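Alpha-L-rhamnosidase (Klebsiella oxytoca, PDB 4XHC) probably hydrolyses terminal alpha-L-rhamnose residues from glycosides as a GH78-family alpha-L-rhamnosidase, and holds one rhamnose in its pocket. Local coordinates at residues 228-233 against 237-242; 247-252 against 526-531. All blocks are in the same frame, centred on the assembly; numbering follows the deposited sequence.

Contact 1: residues 228-233 against 237-242. With RAM (alpha-L-rhamnopyranose), chain C.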
ATOM      1  N   GLN A 228      21.650 -20.364  -3.525  1.00 57.36           N
ATOM      2  CA  GLN A 228      20.318 -20.914  -3.355  1.00 57.78           C
ATOM      3  C   GLN A 228      19.228 -19.862  -3.486  1.00 55.71           C
ATOM      4  O   GLN A 228      18.220 -20.093  -4.138  1.00 56.81           O
ATOM      5  CB  GLN A 228      20.196 -21.587  -2.001  1.00 59.65           C
ATOM      6  CG  GLN A 228      18.820 -22.173  -1.756  1.00 61.76           C
ATOM      7  CD  GLN A 228      18.792 -23.053  -0.535  1.00 64.03           C
ATOM      8  OE1 GLN A 228      18.688 -22.565   0.590  1.00 64.31           O
ATOM      9  NE2 GLN A 228      18.891 -24.361  -0.746  1.00 65.63           N
ATOM     10  N   ASN A 229      19.427 -18.713  -2.863  1.00 53.90           N
ATOM     11  CA  ASN A 229      18.413 -17.665  -2.905  1.00 55.09           C
ATOM     12  C   ASN A 229      18.350 -16.950  -4.260  1.00 54.44           C
ATOM     13  O   ASN A 229      17.309 -16.402  -4.631  1.00 56.18           O
ATOM     14  CB  ASN A 229      18.591 -16.674  -1.745  1.00 54.55           C
ATOM     15  CG  ASN A 229      18.176 -17.267  -0.400  1.00 55.90           C
ATOM     16  OD1 ASN A 229      17.600 -18.352  -0.336  1.00 57.65           O
ATOM     17  ND2 ASN A 229      18.483 -16.567   0.679  1.00 56.39           N
ATOM     18  N   CYS A 230      19.448 -16.985  -5.003  1.00 52.83           N
ATOM     19  CA  CYS A 230      19.487 -16.411  -6.340  1.00 51.95           C
ATOM     20  C   CYS A 230      18.879 -17.345  -7.401  1.00 52.45           C
ATOM     21  O   CYS A 230      18.432 -16.883  -8.451  1.00 51.29           O
ATOM     22  CB  CYS A 230      20.927 -16.021  -6.697  1.00 51.44           C
ATOM     23  SG  CYS A 230      21.471 -14.475  -5.925  1.00 53.45           S
ATOM     24  N   MET A 231      18.859 -18.650  -7.127  1.00 53.72           N
ATOM     25  CA  MET A 231      18.283 -19.628  -8.058  1.00 56.37           C
ATOM     26  C   MET A 231      16.762 -19.695  -7.950  1.00 55.73           C
ATOM     27  O   MET A 231      16.230 -20.257  -7.001  1.00 55.74           O
ATOM     28  CB  MET A 231      18.891 -21.018  -7.839  1.00 59.34           C
ATOM     29  CG  MET A 231      20.297 -21.154  -8.411  1.00 60.84           C
ATOM     30  SD  MET A 231      21.067 -22.747  -8.059  1.00 63.90           S
ATOM     31  CE  MET A 231      20.071 -23.825  -9.090  1.00 66.40           C
ATOM     32  N   GLN A 232      16.086 -19.098  -8.926  1.00 55.26           N
ATOM     33  CA  GLN A 232      14.631 -18.991  -8.948  1.00 57.09           C
ATOM     34  C   GLN A 232      14.153 -19.520 -10.303  1.00 58.56           C
ATOM     35  O   GLN A 232      14.568 -20.611 -10.694  1.00 59.71           O
ATOM     36  CB  GLN A 232      14.208 -17.539  -8.695  1.00 56.59           C
ATOM     37  CG  GLN A 232      14.670 -16.980  -7.348  1.00 55.40           C
ATOM     38  CD  GLN A 232      13.909 -17.556  -6.168  1.00 55.75           C
ATOM     39  OE1 GLN A 232      12.723 -17.897  -6.278  1.00 56.86           O
ATOM     40  NE2 GLN A 232      14.583 -17.659  -5.024  1.00 54.83           N
ATOM     41  N   GLU A 233      13.296 -18.784 -11.020  1.00 58.50           N
ATOM     42  CA  GLU A 233      12.865 -19.220 -12.358  1.00 60.38           C
ATOM     43  C   GLU A 233      13.943 -18.935 -13.403  1.00 59.42           C
ATOM     44  O   GLU A 233      13.908 -19.478 -14.516  1.00 58.38           O
ATOM     45  CB  GLU A 233      11.507 -18.613 -12.738  1.00 62.49           C
ATOM     46  CG  GLU A 233      10.343 -19.413 -12.154  1.00 66.87           C
ATOM     47  CD  GLU A 233       8.982 -18.763 -12.338  1.00 69.41           C
ATOM     48  OE1 GLU A 233       8.834 -17.580 -11.966  1.00 72.62           O
ATOM     49  OE2 GLU A 233       8.054 -19.445 -12.835  1.00 70.78           O
ATOM     50  N   ASP A 237      20.458 -12.149 -10.471  1.00 48.68           N
ATOM     51  CA  ASP A 237      21.703 -11.561  -9.969  1.00 48.34           C
ATOM     52  C   ASP A 237      21.618 -11.281  -8.477  1.00 48.63           C
ATOM     53  O   ASP A 237      22.557 -11.579  -7.738  1.00 49.13           O
ATOM     54  CB  ASP A 237      22.122 -10.305 -10.767  1.00 48.94           C
ATOM     55  CG  ASP A 237      21.117  -9.160 -10.685  1.00 48.73           C
ATOM     56  OD1 ASP A 237      19.904  -9.403 -10.549  1.00 50.02           O
ATOM     57  OD2 ASP A 237      21.554  -8.000 -10.785  1.00 49.26           O
ATOM     58  N   GLY A 238      20.490 -10.707  -8.051  1.00 49.38           N
ATOM     59  CA  GLY A 238      20.189 -10.442  -6.635  1.00 49.01           C
ATOM     60  C   GLY A 238      18.678 -10.497  -6.384  1.00 49.16           C
ATOM     61  O   GLY A 238      17.911  -9.901  -7.135  1.00 48.77           O
ATOM     62  N   PRO A 239      18.234 -11.221  -5.338  1.00 49.60           N
ATOM     63  CA  PRO A 239      16.795 -11.392  -5.157  1.00 50.78           C
ATOM     64  C   PRO A 239      16.033 -10.146  -4.710  1.00 50.77           C
ATOM     65  O   PRO A 239      14.823 -10.070  -4.936  1.00 51.00           O
ATOM     66  CB  PRO A 239      16.699 -12.483  -4.081  1.00 51.37           C
ATOM     67  CG  PRO A 239      18.035 -13.142  -4.050  1.00 50.79           C
ATOM     68  CD  PRO A 239      18.995 -12.056  -4.389  1.00 51.03           C
ATOM     69  N   LYS A 240      16.706  -9.200  -4.060  1.00 50.95           N
ATOM     70  CA  LYS A 240      16.081  -7.912  -3.748  1.00 51.88           C
ATOM     71  C   LYS A 240      16.062  -7.056  -5.000  1.00 50.15           C
ATOM     72  O   LYS A 240      15.044  -6.481  -5.379  1.00 49.82           O
ATOM     73  CB  LYS A 240      16.854  -7.163  -2.664  1.00 52.96           C
ATOM     74  CG  LYS A 240      16.318  -5.752  -2.430  1.00 54.26           C
ATOM     75  CD  LYS A 240      16.931  -5.081  -1.214  1.00 54.32           C
ATOM     76  CE  LYS A 240      18.165  -4.292  -1.586  1.00 54.73           C
ATOM     77  NZ  LYS A 240      18.997  -4.027  -0.385  1.00 56.01           N
ATOM     78  N   ARG A 241      17.229  -6.977  -5.615  1.00 50.08           N
ATOM     79  CA  ARG A 241      17.455  -6.166  -6.787  1.00 50.87           C
ATOM     80  C   ARG A 241      18.665  -6.789  -7.518  1.00 50.52           C
ATOM     81  O   ARG A 241      19.659  -7.066  -6.849  1.00 50.79           O
ATOM     82  CB  ARG A 241      17.765  -4.756  -6.308  1.00 49.76           C
ATOM     83  CG  ARG A 241      18.048  -3.796  -7.430  1.00 51.80           C
ATOM     84  CD  ARG A 241      18.933  -2.643  -7.013  1.00 50.47           C
ATOM     85  NE  ARG A 241      20.255  -3.066  -6.597  1.00 48.81           N
ATOM     86  CZ  ARG A 241      21.183  -3.552  -7.400  1.00 47.30           C
ATOM     87  NH1 ARG A 241      20.961  -3.751  -8.685  1.00 47.56           N
ATOM     88  NH2 ARG A 241      22.347  -3.873  -6.895  1.00 48.36           N
ATOM     89  N   ASP A 242      18.647  -7.010  -8.840  1.00 50.52           N
ATOM     90  CA  ASP A 242      17.618  -6.582  -9.797  1.00 52.40           C
ATOM     91  C   ASP A 242      16.597  -7.666 -10.116  1.00 50.92           C
ATOM     92  O   ASP A 242      15.758  -7.462 -10.994  1.00 50.53           O
ATOM     93  CB  ASP A 242      18.252  -6.252 -11.160  1.00 55.22           C
ATOM     94  CG  ASP A 242      19.384  -5.259 -11.075  1.00 55.68           C
ATOM     95  OD1 ASP A 242      19.119  -4.073 -10.791  1.00 54.15           O
ATOM     96  OD2 ASP A 242      20.543  -5.658 -11.331  1.00 58.85           O
TER
HETATM   97  C1  RAM C 900      24.488  -4.273 -12.036  1.00 42.92           C
HETATM   98  C2  RAM C 900      24.476  -5.537 -11.199  1.00 43.00           C
HETATM   99  C3  RAM C 900      24.677  -6.761 -12.073  1.00 44.08           C
HETATM  100  C4  RAM C 900      25.755  -6.469 -13.103  1.00 44.03           C
HETATM  101  C5  RAM C 900      25.236  -5.414 -14.065  1.00 45.45           C
HETATM  102  C6  RAM C 900      26.321  -4.520 -14.613  1.00 47.24           C
HETATM  103  O1  RAM C 900      23.496  -3.444 -11.574  1.00 43.00           O
HETATM  104  O2  RAM C 900      25.563  -5.432 -10.296  1.00 43.68           O
HETATM  105  O3  RAM C 900      25.055  -7.891 -11.285  1.00 46.08           O
HETATM  106  O4  RAM C 900      26.072  -7.639 -13.833  1.00 43.03           O
HETATM  107  O5  RAM C 900      24.262  -4.574 -13.409  1.00 45.97           O
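C230 and P239 bring the two backbones closest, with their CA atoms 5.8 Å apart, where the end of helix 214-230 meets the loop that follows it. The helix belongs to the six-hairpin glycosidase domain, the (alpha/alpha)6 barrel that carries the active site in GH78 enzymes. At M231 the chain leaves helical geometry, and three residues beyond E233 it comes back past the helix end as 237-242. No hydrogen bond spans the two segments; they meet through van der Waals contacts. P239 and C230 share the touching about equally: CG of P239 lies 3.4 Å from N229 O, and CD of P239 lies 3.8 Å from C230 SG. The thiol also comes alongside the loop backbone, with C230 SG 3.6 Å from D237 O. N229 O is not left to the proline alone, because Q232 NE2 donates to it over 3.0 Å in a nearly straight bond (166°), coming from above the carbonyl plane. The N229 side chain points its ND2 to H102 O, and V104 of strand 102-104 touches N229, Q232 and P239.

D237, R241 and D242 belong to the rhamnose pocket. D237 directs its CB away from the helix, and chi1 of 62° sets CG between the backbone N and the carbonyl carbon; OD1 accepts a hydrogen bond from D242 N, on the syn side but tilted out of the carboxylate plane. The peptide bond between R241 and D242 is cis. All three guanidinium nitrogens of R241 have partners: NE bonds to I523 O, NH2 forms a salt bridge with E506, and NH1 reaches D242 OD1 at 2.8 Å. That last oxygen lies in the guanidinium plane, yet the arginine meets it from above the carboxylate plane. Nearest the sugar, D237 OD2 stands 3.5 Å from rhamnose O3.

Contact 2: residues 247-252 against 526-531. With RAM (alpha-L-rhamnopyranose), chain C.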
ATOM      1  N   LEU A 247      24.335 -11.792 -17.998  1.00 49.68           N
ATOM      2  CA  LEU A 247      25.255 -12.785 -18.558  1.00 49.74           C
ATOM      3  C   LEU A 247      26.551 -12.945 -17.753  1.00 47.26           C
ATOM      4  O   LEU A 247      27.028 -14.053 -17.571  1.00 46.88           O
ATOM      5  CB  LEU A 247      25.572 -12.481 -20.023  1.00 51.28           C
ATOM      6  CG  LEU A 247      25.286 -13.678 -20.935  1.00 53.04           C
ATOM      7  CD1 LEU A 247      25.110 -13.239 -22.381  1.00 54.24           C
ATOM      8  CD2 LEU A 247      26.370 -14.738 -20.805  1.00 52.72           C
ATOM      9  N   GLY A 248      27.117 -11.850 -17.270  1.00 45.97           N
ATOM     10  CA  GLY A 248      28.333 -11.923 -16.463  1.00 45.97           C
ATOM     11  C   GLY A 248      28.089 -12.712 -15.193  1.00 46.76           C
ATOM     12  O   GLY A 248      28.923 -13.539 -14.789  1.00 46.01           O
ATOM     13  N   ASP A 249      26.936 -12.452 -14.570  1.00 47.47           N
ATOM     14  CA  ASP A 249      26.544 -13.118 -13.330  1.00 48.45           C
ATOM     15  C   ASP A 249      26.301 -14.609 -13.580  1.00 50.23           C
ATOM     16  O   ASP A 249      26.822 -15.465 -12.865  1.00 50.00           O
ATOM     17  CB  ASP A 249      25.298 -12.451 -12.733  1.00 48.65           C
ATOM     18  CG  ASP A 249      25.529 -10.986 -12.374  1.00 48.81           C
ATOM     19  OD1 ASP A 249      25.797 -10.187 -13.291  1.00 47.86           O
ATOM     20  OD2 ASP A 249      25.437 -10.628 -11.176  1.00 49.76           O
ATOM     21  N   LEU A 250      25.519 -14.903 -14.616  1.00 51.88           N
ATOM     22  CA  LEU A 250      25.260 -16.275 -15.059  1.00 52.39           C
ATOM     23  C   LEU A 250      26.539 -17.092 -15.190  1.00 51.83           C
ATOM     24  O   LEU A 250      26.587 -18.243 -14.767  1.00 54.19           O
ATOM     25  CB  LEU A 250      24.523 -16.266 -16.407  1.00 53.18           C
ATOM     26  CG  LEU A 250      24.286 -17.615 -17.089  1.00 54.68           C
ATOM     27  CD1 LEU A 250      23.521 -18.556 -16.175  1.00 55.18           C
ATOM     28  CD2 LEU A 250      23.538 -17.431 -18.397  1.00 56.53           C
ATOM     29  N   ARG A 251      27.566 -16.506 -15.792  1.00 49.55           N
ATOM     30  CA  ARG A 251      28.815 -17.226 -16.024  1.00 50.29           C
ATOM     31  C   ARG A 251      29.398 -17.785 -14.742  1.00 50.17           C
ATOM     32  O   ARG A 251      29.849 -18.920 -14.709  1.00 51.17           O
ATOM     33  CB  ARG A 251      29.854 -16.332 -16.694  1.00 49.11           C
ATOM     34  CG  ARG A 251      31.130 -17.078 -17.037  1.00 50.53           C
ATOM     35  CD  ARG A 251      32.003 -16.329 -18.029  1.00 50.12           C
ATOM     36  NE  ARG A 251      32.907 -15.433 -17.334  1.00 48.60           N
ATOM     37  CZ  ARG A 251      34.202 -15.641 -17.144  1.00 49.31           C
ATOM     38  NH1 ARG A 251      34.825 -16.712 -17.609  1.00 52.20           N
ATOM     39  NH2 ARG A 251      34.891 -14.743 -16.492  1.00 49.44           N
ATOM     40  N   LEU A 252      29.383 -16.979 -13.692  1.00 51.79           N
ATOM     41  CA  LEU A 252      29.933 -17.389 -12.403  1.00 52.79           C
ATOM     42  C   LEU A 252      28.983 -18.315 -11.655  1.00 53.42           C
ATOM     43  O   LEU A 252      29.412 -19.301 -11.055  1.00 54.23           O
ATOM     44  CB  LEU A 252      30.285 -16.167 -11.555  1.00 52.65           C
ATOM     45  CG  LEU A 252      31.733 -15.683 -11.689  1.00 53.64           C
ATOM     46  CD1 LEU A 252      32.215 -15.654 -13.130  1.00 55.28           C
ATOM     47  CD2 LEU A 252      31.881 -14.314 -11.059  1.00 52.98           C
ATOM     48  N   TYR A 526      22.689  -7.433  -0.994  1.00 42.04           N
ATOM     49  CA  TYR A 526      23.473  -8.133   0.037  1.00 42.89           C
ATOM     50  C   TYR A 526      23.364  -9.648  -0.088  1.00 43.30           C
ATOM     51  O   TYR A 526      23.781 -10.398   0.793  1.00 41.90           O
ATOM     52  CB  TYR A 526      23.077  -7.640   1.438  1.00 43.73           C
ATOM     53  CG  TYR A 526      23.496  -6.217   1.615  1.00 43.43           C
ATOM     54  CD1 TYR A 526      24.785  -5.900   2.007  1.00 43.71           C
ATOM     55  CD2 TYR A 526      22.637  -5.180   1.295  1.00 44.13           C
ATOM     56  CE1 TYR A 526      25.195  -4.578   2.117  1.00 43.94           C
ATOM     57  CE2 TYR A 526      23.032  -3.860   1.417  1.00 44.38           C
ATOM     58  CZ  TYR A 526      24.311  -3.566   1.824  1.00 43.82           C
ATOM     59  OH  TYR A 526      24.690  -2.254   1.934  1.00 43.90           O
ATOM     60  N   CYS A 527      22.832 -10.083  -1.223  1.00 45.02           N
ATOM     61  CA  CYS A 527      22.841 -11.487  -1.602  1.00 47.87           C
ATOM     62  C   CYS A 527      22.994 -11.506  -3.106  1.00 47.59           C
ATOM     63  O   CYS A 527      22.002 -11.392  -3.826  1.00 49.02           O
ATOM     64  CB  CYS A 527      21.540 -12.170  -1.179  1.00 49.94           C
ATOM     65  SG  CYS A 527      21.397 -13.882  -1.713  1.00 50.64           S
ATOM     66  N   HIS A 528      24.236 -11.604  -3.575  1.00 46.52           N
ATOM     67  CA  HIS A 528      24.531 -11.505  -5.001  1.00 46.49           C
ATOM     68  C   HIS A 528      25.397 -12.679  -5.370  1.00 46.67           C
ATOM     69  O   HIS A 528      26.504 -12.822  -4.859  1.00 45.17           O
ATOM     70  CB  HIS A 528      25.251 -10.188  -5.315  1.00 46.37           C
ATOM     71  CG  HIS A 528      24.682  -9.452  -6.485  1.00 45.31           C
ATOM     72  ND1 HIS A 528      23.456  -8.830  -6.442  1.00 45.14           N
ATOM     73  CD2 HIS A 528      25.179  -9.216  -7.719  1.00 46.54           C
ATOM     74  CE1 HIS A 528      23.213  -8.254  -7.604  1.00 45.39           C
ATOM     75  NE2 HIS A 528      24.242  -8.472  -8.397  1.00 46.37           N
ATOM     76  N   ALA A 529      24.892 -13.511  -6.271  1.00 48.18           N
ATOM     77  CA  ALA A 529      25.503 -14.812  -6.541  1.00 50.37           C
ATOM     78  C   ALA A 529      26.811 -14.744  -7.334  1.00 49.09           C
ATOM     79  O   ALA A 529      27.547 -15.725  -7.388  1.00 49.27           O
ATOM     80  CB  ALA A 529      24.503 -15.732  -7.229  1.00 51.94           C
ATOM     81  N   TRP A 530      27.114 -13.599  -7.931  1.00 47.21           N
ATOM     82  CA  TRP A 530      28.413 -13.435  -8.559  1.00 46.38           C
ATOM     83  C   TRP A 530      29.511 -13.363  -7.499  1.00 46.84           C
ATOM     84  O   TRP A 530      30.693 -13.372  -7.829  1.00 46.67           O
ATOM     85  CB  TRP A 530      28.434 -12.240  -9.538  1.00 44.55           C
ATOM     86  CG  TRP A 530      28.544 -10.845  -8.982  1.00 43.08           C
ATOM     87  CD1 TRP A 530      28.710 -10.472  -7.683  1.00 43.60           C
ATOM     88  CD2 TRP A 530      28.551  -9.629  -9.745  1.00 42.98           C
ATOM     89  NE1 TRP A 530      28.790  -9.098  -7.582  1.00 43.41           N
ATOM     90  CE2 TRP A 530      28.704  -8.562  -8.837  1.00 42.75           C
ATOM     91  CE3 TRP A 530      28.444  -9.342 -11.107  1.00 43.51           C
ATOM     92  CZ2 TRP A 530      28.745  -7.235  -9.243  1.00 43.00           C
ATOM     93  CZ3 TRP A 530      28.482  -8.026 -11.511  1.00 43.48           C
ATOM     94  CH2 TRP A 530      28.631  -6.987 -10.581  1.00 43.55           C
ATOM     95  N   SER A 531      29.111 -13.313  -6.226  1.00 47.70           N
ATOM     96  CA  SER A 531      30.054 -13.314  -5.104  1.00 49.37           C
ATOM     97  C   SER A 531      30.169 -14.651  -4.365  1.00 50.05           C
ATOM     98  O   SER A 531      30.804 -14.704  -3.319  1.00 50.29           O
ATOM     99  CB  SER A 531      29.653 -12.250  -4.085  1.00 50.56           C
ATOM    100  OG  SER A 531      29.507 -10.988  -4.703  1.00 52.49           O
TER
HETATM  101  C1  RAM C 900      24.488  -4.273 -12.036  1.00 42.92           C
HETATM  102  C2  RAM C 900      24.476  -5.537 -11.199  1.00 43.00           C
HETATM  103  C3  RAM C 900      24.677  -6.761 -12.073  1.00 44.08           C
HETATM  104  C4  RAM C 900      25.755  -6.469 -13.103  1.00 44.03           C
HETATM  105  C5  RAM C 900      25.236  -5.414 -14.065  1.00 45.45           C
HETATM  106  C6  RAM C 900      26.321  -4.520 -14.613  1.00 47.24           C
HETATM  107  O1  RAM C 900      23.496  -3.444 -11.574  1.00 43.00           O
HETATM  108  O2  RAM C 900      25.563  -5.432 -10.296  1.00 43.68           O
HETATM  109  O3  RAM C 900      25.055  -7.891 -11.285  1.00 46.08           O
HETATM  110  O4  RAM C 900      26.072  -7.639 -13.833  1.00 43.03           O
HETATM  111  O5  RAM C 900      24.262  -4.574 -13.409  1.00 45.97           O
HETATM  112  O   HOH W   1      24.961 -12.555  -9.103  1.00 52.81           O
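The side chains of D249 and W530 meet at a slant across this contact, although the carboxylate and indole planes are only 15° apart; D249 OD2 is 3.3 Å from W530 CE3. Together with H528 they form one wall of the rhamnose pocket. W530 directs its CB toward the helix that carries D249, and chi1 of 78° sets CG between the backbone N and the carbonyl carbon, with CE3 of the ring reaching D249. One face of the indole receives rhamnose O3, displaced toward the rim, and CD2 of the H528 imidazole lies over that same face.

D249 binds the sugar through both carboxylate oxygens, in bidentate fashion. Rhamnose O4 donates to D249 OD1 (2.6 Å) and rhamnose O3 donates to D249 OD2 (2.8 Å), a pairing with two neighbouring hydroxyls that should limit the rotation of the sugar. H528 NE2 donates to rhamnose O3 over 3.1 Å (161°), with O3 in the imidazole plane at its edge. The other ring nitrogen, H528 ND1, is hydrogen-bonded to S525 OG, a second-shell contact that probably helps to hold the imidazole. Water 1 donates to D249 OD2 over 2.9 Å and accepts weakly from W530 N, bridging helix and loop. W530 NE1 donates to E506 O; E506, Y304, Y518 and W361 complete the hydrogen bonding to the sugar.

Farther along the helix, L252 CD2 lies 3.6 Å from W530 O and also packs on W530 CB. D249 sits in the first turn of helix 247-259. Helix 302-319 adds Y304 against both D249 and W530, while helix 466-478 contributes Y467, which stacks on the indole and also touches L252, with H470 beside the leucine.

From the N terminus the chain first builds the beta-rich part that ends with strand 187-200, then enters helix 214-230. Contact 1 closes a tight local turn at the end of that helix. Contact 2 opens after it, at the start of helix 247-259, and closes only near the C terminus, bringing the loop before helix 534-540 back across 273 residues that are mostly helical. The two are in series, neither nested nor crossed. In space they adjoin: C230 SG packs 3.5 Å from A529 CB, and D237 CB lies 3.4 Å from D249 OD2. Both border the bound rhamnose; contact 2 brings the C-terminal loop to the early helix 247-259, while contact 1 is local.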